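Sulfite dehydrogenase (Paracoccus pantotrophus, PDB 2XTS) oxidises protein-bound sulfane sulfur at a molybdenum cofactor, as the SoxCD complex with a heme-carrying cytochrome, in the Sox system of sulfur oxidation. Local coordinates at residues D105-R108 and F109-T113; E81-K84 and Q85-R88; N199-A202 and L203-E206; M185-V188 and M189-M193; V237-R240 and E241-S244. One frame throughout, in Å; residues are numbered along the deposited sequence. Where two conformers were deposited one is given.

Overall arrangement
Interactions 1 to 4 fall in the molybdopterin-binding part of the chain. Interactions 1 and 2 meet by packing of L106 CD1 on Y87 CE2 (3.6 Å), their centres 17 Å apart. Interaction 1 also touches interaction 4, where M193 CE packs on T112 OG1 at 3.7 Å, and interaction 2 touches interaction 3 through E81 N and K205 CE. Interactions 1, 2 and 3 all reach the second subunit. Interaction 5 touches none of the others; its centre is 20 Å from that of interaction 4 and 30 Å from that of interaction 1. It binds the heme propionates, with the E241 side chain about 7 Å from the molybdenum oxide, while interaction 3 carries E206 of the molybdopterin pocket.

Interaction 1 of 5, residues D105-R108 and F109-T113; sequences DLLR and FPRTT
F109 N faces L106 O across a type I beta turn, L106 to F109, which follows helix 103-106 and sends the chain on toward strand 112-119. Of the direct hydrogen bonds, the one closing the turn is weak: F109 N to L106 O measures 3.5 Å, although nearly straight at 167°. R111 adds a stronger one, its NH2 donating to L107 O over 2.9 Å, with that oxygen at the guanidinium edge, 18° out of plane. Extended from CG to NE, the arginine reaches back to the turn, and its NH1 forms a salt bridge with E62 of the second subunit.

The F109 ring meets two carbonyl oxygens and an apolar side chain. With CG anti to the carbonyl carbon (chi1 -77°), it lies back along the helix end, where CD2 comes within 3.6 Å of D105 O and L106 O is near the ring plane at its edge. The nonpolar contacts are with L106, whose CD2 stays 4.3 Å from F109 CE2, and with V155 and L156 of helix 153-160.

A water joins both halves: it donates to L106 O and to F109 O, each at 2.8 Å, and accepts from R111 NE at 2.9 Å.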
# COMPACT_ATOMS: atom_id res chain seq x y z
N ASP A 105 9.06 11.57 -21.43
CA ASP A 105 8.39 10.92 -22.55
C ASP A 105 7.48 9.78 -22.06
O ASP A 105 6.36 9.59 -22.53
CB ASP A 105 9.37 10.29 -23.55
CG ASP A 105 10.26 11.28 -24.27
OD1 ASP A 105 9.83 12.43 -24.52
OD2 ASP A 105 11.38 10.85 -24.65
N LEU A 106 8.02 8.97 -21.15
CA LEU A 106 7.31 7.79 -20.71
C LEU A 106 6.00 8.11 -19.98
O LEU A 106 5.06 7.33 -20.04
CB LEU A 106 8.23 6.95 -19.84
CG LEU A 106 9.40 6.32 -20.62
CD1 LEU A 106 10.36 5.66 -19.67
CD2 LEU A 106 8.98 5.32 -21.70
N LEU A 107 5.95 9.26 -19.32
CA LEU A 107 4.73 9.71 -18.64
C LEU A 107 3.64 10.16 -19.61
O LEU A 107 2.56 10.54 -19.19
CB LEU A 107 5.02 10.85 -17.67
CG LEU A 107 5.86 10.49 -16.44
CD1 LEU A 107 6.22 11.79 -15.74
CD2 LEU A 107 5.10 9.56 -15.48
N ARG A 108 3.89 10.10 -20.91
CA ARG A 108 2.94 10.55 -21.93
C ARG A 108 2.27 9.43 -22.70
O ARG A 108 1.38 9.71 -23.50
CB ARG A 108 3.64 11.52 -22.88
CG ARG A 108 4.23 12.71 -22.19
CD ARG A 108 5.03 13.56 -23.12
NE ARG A 108 4.17 14.22 -24.08
CZ ARG A 108 4.59 15.05 -25.03
NH1 ARG A 108 5.88 15.32 -25.17
NH2 ARG A 108 3.70 15.61 -25.83
N PHE A 109 2.70 8.19 -22.46
CA PHE A 109 2.06 7.03 -23.09
C PHE A 109 0.81 6.57 -22.34
O PHE A 109 0.70 6.74 -21.12
CB PHE A 109 3.01 5.84 -23.12
CG PHE A 109 4.07 5.91 -24.19
CD1 PHE A 109 3.80 5.47 -25.48
CD2 PHE A 109 5.33 6.43 -23.92
CE1 PHE A 109 4.78 5.51 -26.46
CE2 PHE A 109 6.31 6.49 -24.91
CZ PHE A 109 6.02 6.04 -26.17
N PRO A 110 -0.12 5.92 -23.04
CA PRO A 110 -1.30 5.38 -22.38
C PRO A 110 -0.91 4.41 -21.26
O PRO A 110 -0.04 3.56 -21.45
CB PRO A 110 -2.05 4.68 -23.52
CG PRO A 110 -1.68 5.49 -24.73
CD PRO A 110 -0.22 5.81 -24.52
N ARG A 111 -1.59 4.52 -20.13
CA ARG A 111 -1.25 3.75 -18.94
C ARG A 111 -2.17 2.58 -18.68
O ARG A 111 -3.32 2.59 -19.08
CB ARG A 111 -1.26 4.66 -17.71
CG ARG A 111 -0.25 5.78 -17.81
CD ARG A 111 -0.29 6.74 -16.64
NE ARG A 111 0.59 7.86 -16.89
CZ ARG A 111 0.59 9.00 -16.21
NH1 ARG A 111 -0.18 9.15 -15.14
NH2 ARG A 111 1.40 9.96 -16.59
N THR A 112 -1.62 1.57 -18.04
CA THR A 112 -2.35 0.39 -17.61
C THR A 112 -1.97 0.09 -16.16
O THR A 112 -1.06 0.69 -15.60
CB THR A 112 -1.97 -0.84 -18.47
OG1 THR A 112 -0.55 -1.01 -18.43
CG2 THR A 112 -2.45 -0.68 -19.92
N THR A 113 -2.66 -0.87 -15.57
CA THR A 113 -2.41 -1.29 -14.22
C THR A 113 -2.47 -2.80 -14.10
O THR A 113 -3.20 -3.46 -14.83
CB THR A 113 -3.40 -0.64 -13.22
OG1 THR A 113 -3.03 -0.96 -11.87
CG2 THR A 113 -4.80 -1.13 -13.45
O HOH W 1 2.43 7.25 -19.03

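Interaction 2 of 5, residues E81-K84 and Q85-R88; sequences ELSK and QDYR
S83 and D86 meet in an ST motif: the serine hydroxyl oxygen and the serine carbonyl both receive backbone N-H groups from further along the loop between strands 74-75 and 89-93. S83 OG accepts from D86 N at 2.9 Å with an angle of 153°, and S83 O takes Y87 N at 3.0 Å. A second bond from D86 N to S83 O is weak. A chi1 of 72° turns the hydroxyl in over the tight bend, where D86 N can reach it.

Hydrophobic contact lies beside this polar core. L82 CD2 approaches the edge of the Y87 ring, 3.8 Å from CD1 and near the ring plane, while L82 CD1 lies 4.1 Å from D86 CB. The phenol end of Y87 leads off to V227 O, and its ring packs against L106 of helix 103-106.

Two waters add indirect links. One accepts from S83 N and donates to D86 OD2, tying the aspartate to the start of the turn. The other donates to K84 O at 2.6 Å and to Y87 O at 2.7 Å.

Among the longer side chains, K84 NZ pairs with E34 of the second subunit, and Q85 NE2 donates to A201 of the cytochrome chain. R88 instead turns NH1 back to Q85 O (2.9 Å) and Y87 O (3.0 Å), both in its guanidinium plane, while its NE pairs with D5 of the second subunit. The chemistry implies a division of labour: one serine takes the N-H groups of D86 and Y87 through its two oxygens, while K84 and Q85 bond to neighbouring chains and R88 does both.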
# COMPACT_ATOMS: atom_id res chain seq x y z
N GLU A 81 20.92 4.66 -7.14
CA GLU A 81 20.21 5.91 -7.21
C GLU A 81 20.22 6.46 -8.63
O GLU A 81 21.26 6.82 -9.18
CB GLU A 81 20.86 6.92 -6.28
CG GLU A 81 20.16 8.28 -6.34
CD GLU A 81 20.82 9.36 -5.55
OE1 GLU A 81 20.59 9.43 -4.34
OE2 GLU A 81 21.54 10.17 -6.16
N LEU A 82 19.04 6.51 -9.22
CA LEU A 82 18.87 6.90 -10.62
C LEU A 82 17.74 7.93 -10.70
O LEU A 82 16.56 7.62 -10.55
CB LEU A 82 18.56 5.68 -11.49
CG LEU A 82 18.39 5.90 -13.00
CD1 LEU A 82 19.58 6.66 -13.56
CD2 LEU A 82 18.19 4.54 -13.68
N SER A 83 18.11 9.20 -10.88
CA SER A 83 17.11 10.28 -10.97
C SER A 83 16.30 10.16 -12.26
O SER A 83 16.78 9.61 -13.25
CB SER A 83 17.76 11.66 -10.92
OG SER A 83 18.44 11.91 -12.13
N LYS A 84 15.11 10.75 -12.25
CA LYS A 84 14.30 10.82 -13.44
C LYS A 84 14.97 11.68 -14.51
O LYS A 84 14.74 11.46 -15.70
CB LYS A 84 12.90 11.33 -13.07
CG LYS A 84 12.06 10.33 -12.32
CD LYS A 84 10.77 10.93 -11.77
CE LYS A 84 9.90 9.86 -11.18
NZ LYS A 84 8.71 10.39 -10.48
N GLN A 85 15.80 12.63 -14.10
CA GLN A 85 16.55 13.46 -15.05
C GLN A 85 17.62 12.67 -15.78
O GLN A 85 17.84 12.85 -16.98
CB GLN A 85 17.23 14.61 -14.32
CG GLN A 85 16.33 15.78 -13.96
CD GLN A 85 15.57 15.64 -12.67
OE1 GLN A 85 15.56 14.57 -12.03
NE2 GLN A 85 14.95 16.73 -12.25
N ASP A 86 18.31 11.78 -15.07
CA ASP A 86 19.37 10.97 -15.66
C ASP A 86 18.89 9.72 -16.40
O ASP A 86 19.61 9.14 -17.21
CB ASP A 86 20.33 10.54 -14.55
CG ASP A 86 21.19 11.68 -14.02
OD1 ASP A 86 21.23 12.77 -14.66
OD2 ASP A 86 21.80 11.48 -12.95
N TYR A 87 17.67 9.29 -16.09
CA TYR A 87 17.11 8.08 -16.65
C TYR A 87 17.01 8.14 -18.18
O TYR A 87 16.59 9.14 -18.74
CB TYR A 87 15.71 7.83 -16.07
CG TYR A 87 15.05 6.59 -16.58
CD1 TYR A 87 15.35 5.36 -16.01
CD2 TYR A 87 14.17 6.61 -17.64
CE1 TYR A 87 14.80 4.20 -16.48
CE2 TYR A 87 13.61 5.44 -18.10
CZ TYR A 87 13.93 4.24 -17.52
OH TYR A 87 13.35 3.11 -18.05
N ARG A 88 17.38 7.05 -18.84
CA ARG A 88 17.15 6.90 -20.27
C ARG A 88 16.71 5.47 -20.54
O ARG A 88 17.26 4.54 -19.95
CB ARG A 88 18.43 7.17 -21.06
CG ARG A 88 19.01 8.57 -20.96
CD ARG A 88 18.14 9.63 -21.62
NE ARG A 88 18.83 10.91 -21.62
CZ ARG A 88 18.85 11.77 -20.60
NH1 ARG A 88 18.17 11.52 -19.48
NH2 ARG A 88 19.53 12.90 -20.71
O HOH W 2 21.12 9.51 -11.14
O HOH W 3 14.85 11.14 -18.29

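Interaction 3 of 5, residues N199-A202 and L203-E206; sequences NGEA and LRKE
E201 OE2 is the polar atom that R204 grips with two nitrogens: NH2 donates at 2.8 Å and NE at 3.0 Å, a side-on salt bridge in which both bonds go to one carboxylate oxygen. That oxygen lies almost in the guanidinium plane, so the arginine presents its edge. The carboxylate is turned 57° against it. NH2 meets the syn lone pair of OE2, whereas NE comes from above the carboxylate plane, 48° out of it.

Torsions explain how residues three apart in the chain come to meet. A chi1 of 62° tucks CG of E201 over its own backbone, from where the chain runs extended, while R204 folds at chi2, which swings its NE back toward the glutamate.

Both partners are buried, and further bonds complete the network. Q68 NE2 also donates to E201 OE2, and E201 OE1 is hydrogen-bonded to Y27 OH. This concentration of donors would be expected to stabilise the negative charge of the glutamate. Replacing R204 with a leucine would probably leave the buried E201 carboxylate without its charged mate and less firmly held against rotation.

The bridge spans the end of strand 201-202, which pairs antiparallel with strand 193-198, and the loop leading to strand 212-214. L203 is itself backbone-bonded to F196 of strand 193-198, and R204 packs on L29 of the second subunit.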
# COMPACT_ATOMS: atom_id res chain seq x y z
N ASN A 199 1.89 0.69 -5.50
CA ASN A 199 1.06 1.01 -4.34
C ASN A 199 0.91 2.53 -4.22
O ASN A 199 1.13 3.12 -3.15
CB ASN A 199 1.64 0.38 -3.08
CG ASN A 199 1.44 -1.11 -3.02
OD1 ASN A 199 0.64 -1.69 -3.76
ND2 ASN A 199 2.17 -1.75 -2.13
N GLY A 200 0.57 3.16 -5.35
CA GLY A 200 0.18 4.53 -5.39
C GLY A 200 1.24 5.55 -5.74
O GLY A 200 0.93 6.59 -6.29
N GLU A 201 2.48 5.30 -5.37
CA GLU A 201 3.56 6.28 -5.47
C GLU A 201 4.69 5.73 -6.34
O GLU A 201 4.65 4.60 -6.81
CB GLU A 201 4.04 6.63 -4.06
CG GLU A 201 4.61 5.45 -3.28
CD GLU A 201 5.04 5.76 -1.86
OE1 GLU A 201 4.89 6.93 -1.40
OE2 GLU A 201 5.51 4.81 -1.23
N ALA A 202 5.72 6.53 -6.54
CA ALA A 202 6.86 6.05 -7.31
C ALA A 202 7.45 4.80 -6.69
O ALA A 202 7.41 4.62 -5.47
CB ALA A 202 7.93 7.12 -7.45
N LEU A 203 8.01 3.94 -7.52
CA LEU A 203 8.79 2.83 -7.02
C LEU A 203 9.81 3.32 -6.00
O LEU A 203 10.38 4.40 -6.15
CB LEU A 203 9.59 2.22 -8.17
CG LEU A 203 8.86 1.65 -9.38
CD1 LEU A 203 9.80 1.18 -10.43
CD2 LEU A 203 8.04 0.48 -8.90
N ARG A 204 10.06 2.51 -4.98
CA ARG A 204 11.16 2.80 -4.05
C ARG A 204 12.50 2.60 -4.77
O ARG A 204 12.60 1.89 -5.78
CB ARG A 204 11.02 1.91 -2.81
CG ARG A 204 9.72 2.10 -2.05
CD ARG A 204 9.53 3.55 -1.62
NE ARG A 204 8.30 3.85 -0.89
CZ ARG A 204 8.16 3.71 0.43
NH1 ARG A 204 9.11 3.13 1.16
NH2 ARG A 204 7.04 4.10 1.02
N LYS A 205 13.52 3.27 -4.26
CA LYS A 205 14.85 3.17 -4.83
C LYS A 205 15.25 1.72 -5.06
O LYS A 205 15.69 1.32 -6.15
CB LYS A 205 15.87 3.83 -3.92
CG LYS A 205 17.31 3.77 -4.40
CD LYS A 205 18.24 4.49 -3.44
CE LYS A 205 19.69 4.29 -3.74
NZ LYS A 205 20.49 5.03 -2.73
N GLU A 206 15.07 0.92 -4.01
CA GLU A 206 15.48 -0.46 -3.98
C GLU A 206 14.63 -1.38 -4.83
O GLU A 206 15.02 -2.52 -5.07
CB GLU A 206 15.53 -0.95 -2.52
CG GLU A 206 14.21 -0.99 -1.76
CD GLU A 206 13.82 0.30 -1.06
OE1 GLU A 206 14.25 1.42 -1.45
OE2 GLU A 206 13.04 0.18 -0.09

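Interaction 4 of 5, residues M185-V188 and M189-M193; sequences MEKV and MDDVM
K187 and D191 form an i to i+4 salt bridge that reaches from the helix beginning at M185 to D191: K187 NZ meets D191 OD1 at 2.7 Å, on the syn lone pair of that oxygen, and the other carboxylate oxygen, D191 OD2, is 3.4 Å from NZ. This is the tight side. The lysine bends at chi2 (63°) to run alongside the helix, its CE 3.3 Å from D191 OD1 and its CG 3.9 Å from V192 CG2, which it crosses at about a right angle. NZ also donates to P216 O, and the ammonium makes a cation-pi contact with W218. A methionine at K187 would probably leave the D191 carboxylate without its positive mate and strip W218 of its cation partner.

Looser and more solvent-exposed is the M189, E186 and D190 side. There M189 CG rests 4.0 Å from M185 CG. The helical backbone bond M189 N to M185 O, at 3.0 Å, is sound, but toward the end D190 N and D191 N both turn to K187 O, the latter weakly.

Inward, V188 packs on L153 and L157 of helix 153-160 and on L169 of strand 168-173, while M193 continues into strand 193-198, against T112 and T114 of strand 112-119.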
# COMPACT_ATOMS: atom_id res chain seq x y z
N MET A 185 8.62 -13.00 -27.37
CA MET A 185 7.78 -11.86 -27.74
C MET A 185 6.31 -12.08 -27.36
O MET A 185 5.63 -11.13 -27.02
CB MET A 185 7.91 -11.56 -29.25
CG MET A 185 7.46 -10.17 -29.70
SD MET A 185 8.24 -8.77 -28.83
CE MET A 185 9.97 -9.15 -28.97
N GLU A 186 5.83 -13.31 -27.35
CA GLU A 186 4.45 -13.55 -26.96
C GLU A 186 4.12 -13.07 -25.54
O GLU A 186 3.07 -12.51 -25.29
CB GLU A 186 4.09 -15.03 -27.08
CG GLU A 186 2.61 -15.32 -26.85
CD GLU A 186 2.24 -16.79 -26.96
OE1 GLU A 186 3.13 -17.66 -27.15
OE2 GLU A 186 1.04 -17.08 -26.85
N LYS A 187 5.05 -13.26 -24.62
CA LYS A 187 4.84 -12.79 -23.27
C LYS A 187 4.91 -11.27 -23.19
O LYS A 187 4.09 -10.62 -22.55
CB LYS A 187 5.85 -13.42 -22.30
CG LYS A 187 5.77 -12.89 -20.85
CD LYS A 187 4.44 -13.21 -20.19
CE LYS A 187 4.42 -12.86 -18.71
NZ LYS A 187 3.08 -13.00 -18.09
N VAL A 188 5.93 -10.71 -23.83
CA VAL A 188 6.10 -9.26 -23.90
C VAL A 188 4.82 -8.57 -24.34
O VAL A 188 4.42 -7.56 -23.76
CB VAL A 188 7.25 -8.90 -24.90
CG1 VAL A 188 7.32 -7.41 -25.18
CG2 VAL A 188 8.61 -9.44 -24.41
N MET A 189 4.23 -9.09 -25.41
CA MET A 189 3.06 -8.49 -26.01
C MET A 189 1.78 -8.74 -25.25
O MET A 189 0.76 -8.12 -25.54
CB MET A 189 2.93 -8.98 -27.45
CG MET A 189 4.04 -8.50 -28.35
SD MET A 189 4.21 -6.70 -28.44
CE MET A 189 2.78 -6.24 -29.44
N ASP A 190 1.81 -9.67 -24.29
CA ASP A 190 0.64 -10.03 -23.49
C ASP A 190 0.48 -9.02 -22.33
O ASP A 190 -0.33 -8.10 -22.44
CB ASP A 190 0.77 -11.48 -23.01
CG ASP A 190 -0.37 -11.95 -22.12
OD1 ASP A 190 -1.31 -11.17 -21.82
OD2 ASP A 190 -0.29 -13.11 -21.68
N ASP A 191 1.26 -9.15 -21.26
CA ASP A 191 1.02 -8.37 -20.05
C ASP A 191 2.27 -7.84 -19.36
O ASP A 191 2.21 -7.45 -18.20
CB ASP A 191 0.17 -9.18 -19.07
CG ASP A 191 0.84 -10.46 -18.61
OD1 ASP A 191 1.92 -10.81 -19.12
OD2 ASP A 191 0.24 -11.13 -17.73
N VAL A 192 3.40 -7.80 -20.05
CA VAL A 192 4.60 -7.18 -19.45
C VAL A 192 4.44 -5.66 -19.49
O VAL A 192 4.09 -5.09 -20.51
CB VAL A 192 5.94 -7.61 -20.11
CG1 VAL A 192 7.14 -6.97 -19.41
CG2 VAL A 192 6.07 -9.12 -20.10
N MET A 193 4.71 -5.04 -18.36
CA MET A 193 4.57 -3.60 -18.17
C MET A 193 5.90 -2.99 -17.77
O MET A 193 6.69 -3.61 -17.04
CB MET A 193 3.52 -3.35 -17.07
CG MET A 193 3.38 -1.92 -16.56
SD MET A 193 2.54 -1.79 -14.98
CE MET A 193 0.98 -2.53 -15.43
O HOH W 4 2.84 -5.46 -23.28

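Interaction 5 of 5, residues V237-R240 and E241-S244. With HEC (heme c), chain K.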
# COMPACT_ATOMS: atom_id res chain seq x y z
N VAL A 237 19.37 -14.37 -25.71
CA VAL A 237 20.75 -14.00 -25.50
C VAL A 237 21.53 -15.11 -24.74
O VAL A 237 22.70 -15.33 -24.99
CB VAL A 237 20.84 -12.65 -24.76
CG1 VAL A 237 22.26 -12.34 -24.34
CG2 VAL A 237 20.21 -11.55 -25.63
N GLU A 238 20.83 -15.80 -23.83
CA GLU A 238 21.45 -16.81 -22.95
C GLU A 238 22.51 -16.14 -22.09
O GLU A 238 23.70 -16.51 -22.05
CB GLU A 238 21.96 -18.03 -23.70
CG GLU A 238 20.92 -18.64 -24.63
CD GLU A 238 19.85 -19.46 -23.94
OE1 GLU A 238 19.41 -19.11 -22.82
OE2 GLU A 238 19.45 -20.47 -24.54
N SER A 239 22.05 -15.11 -21.41
CA SER A 239 22.85 -14.35 -20.49
C SER A 239 23.16 -15.09 -19.19
O SER A 239 22.63 -16.17 -18.93
CB SER A 239 22.11 -13.07 -20.18
OG SER A 239 20.91 -13.43 -19.49
N ARG A 240 24.02 -14.51 -18.37
CA ARG A 240 24.43 -15.16 -17.11
C ARG A 240 23.24 -15.54 -16.24
O ARG A 240 23.22 -16.63 -15.64
CB ARG A 240 25.43 -14.24 -16.38
CG ARG A 240 26.11 -14.84 -15.16
CD ARG A 240 25.40 -14.59 -13.86
NE ARG A 240 26.20 -15.08 -12.77
CZ ARG A 240 26.09 -14.71 -11.50
NH1 ARG A 240 25.17 -13.83 -11.13
NH2 ARG A 240 26.90 -15.21 -10.59
N GLU A 241 22.27 -14.64 -16.17
CA GLU A 241 21.10 -14.85 -15.33
C GLU A 241 20.05 -15.78 -15.92
O GLU A 241 18.95 -15.89 -15.39
CB GLU A 241 20.48 -13.54 -14.85
CG GLU A 241 21.46 -12.67 -14.02
CD GLU A 241 22.06 -13.31 -12.76
OE1 GLU A 241 21.60 -14.36 -12.32
OE2 GLU A 241 23.03 -12.74 -12.21
N GLU A 242 20.39 -16.48 -17.00
CA GLU A 242 19.52 -17.52 -17.51
C GLU A 242 20.29 -18.74 -17.97
O GLU A 242 19.72 -19.63 -18.58
CB GLU A 242 18.56 -16.99 -18.56
CG GLU A 242 19.24 -16.47 -19.81
CD GLU A 242 18.44 -15.42 -20.59
OE1 GLU A 242 17.36 -14.98 -20.11
OE2 GLU A 242 18.94 -15.01 -21.67
N THR A 243 21.56 -18.83 -17.56
CA THR A 243 22.44 -19.96 -17.88
C THR A 243 23.09 -20.45 -16.58
O THR A 243 22.72 -21.49 -16.03
CB THR A 243 23.51 -19.60 -18.95
OG1 THR A 243 24.24 -18.42 -18.54
CG2 THR A 243 22.87 -19.34 -20.31
N SER A 244 24.03 -19.68 -16.07
CA SER A 244 24.63 -19.97 -14.79
C SER A 244 23.58 -20.02 -13.68
O SER A 244 23.58 -20.91 -12.85
CB SER A 244 25.68 -18.92 -14.45
OG SER A 244 26.26 -19.19 -13.18
FE HEC K . 33.74 -11.81 -10.36
CHA HEC K . 30.80 -13.51 -10.42
CHB HEC K . 34.52 -13.09 -13.42
CHC HEC K . 36.47 -9.86 -10.45
CHD HEC K . 33.29 -11.05 -7.11
NA HEC K . 32.84 -13.05 -11.67
C1A HEC K . 31.64 -13.70 -11.46
C2A HEC K . 31.39 -14.60 -12.57
C3A HEC K . 32.43 -14.48 -13.40
C4A HEC K . 33.34 -13.51 -12.85
CMA HEC K . 32.67 -15.20 -14.75
CAA HEC K . 30.14 -15.51 -12.70
CBA HEC K . 30.29 -16.79 -11.89
CGA HEC K . 29.15 -17.74 -12.07
O1A HEC K . 28.01 -17.31 -12.26
O2A HEC K . 29.46 -18.96 -12.06
NB HEC K . 35.17 -11.49 -11.68
C1B HEC K . 35.33 -12.10 -12.92
C2B HEC K . 36.39 -11.43 -13.64
C3B HEC K . 36.96 -10.55 -12.80
C4B HEC K . 36.19 -10.56 -11.58
CMB HEC K . 36.89 -11.90 -15.02
CAB HEC K . 38.11 -9.59 -13.08
CBB HEC K . 37.82 -8.78 -14.37
NC HEC K . 34.70 -10.67 -9.00
C1C HEC K . 35.84 -9.97 -9.23
C2C HEC K . 36.25 -9.32 -8.01
C3C HEC K . 35.35 -9.65 -7.08
C4C HEC K . 34.40 -10.54 -7.68
CMC HEC K . 37.48 -8.39 -7.88
CAC HEC K . 35.27 -9.33 -5.58
CBC HEC K . 35.51 -7.94 -5.09
ND HEC K . 32.29 -12.20 -9.02
C1D HEC K . 32.25 -11.68 -7.74
C2D HEC K . 30.98 -11.96 -7.13
C3D HEC K . 30.21 -12.69 -8.16
C4D HEC K . 31.08 -12.82 -9.28
CMD HEC K . 30.44 -11.55 -5.77
CAD HEC K . 28.78 -13.18 -8.00
CBD HEC K . 27.82 -12.08 -8.46
CGD HEC K . 26.38 -12.49 -8.40
O1D HEC K . 26.08 -13.70 -8.20
O2D HEC K . 25.53 -11.62 -8.65
O HOH W 5 19.70 -20.94 -20.84
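The R240 guanidinium is met around its rim: E241 OE2 and heme O1A lie at its edge near the plane, while S244 OG approaches obliquely. R240 and E241 run side by side, yet their flat ends stand 83° apart, and NH1 reaches OE2 at 2.6 Å to close a salt bridge. Heme propionate oxygen O1A is gripped three ways, by R240 NE and NH2, each at 2.9 Å, and by S244 OG at 2.7 Å. The second propionate's O1D accepts from R240 NH2 at 2.9 Å and weakly from NH1.

The loop behind is built round S239. Its carbonyl O receives E242 N and T243 OG1 (2.8 Å) from opposite faces of its plane; a chi1 of 53° turns the threonine hydroxyl inward. S239 N donates at 160° to E242 OE2, over 3.1 Å. S182 OG also bonds that oxygen, and R181 forms a salt bridge with E242 OE1.

S51 and H76 also hydrogen-bond the heme. One arginine thus bridges both propionates and E241, and would be expected to offset part of their negative charge; with the E241 side chain about 7 Å from the molybdenum oxide, the pair reaches from one cofactor toward the other.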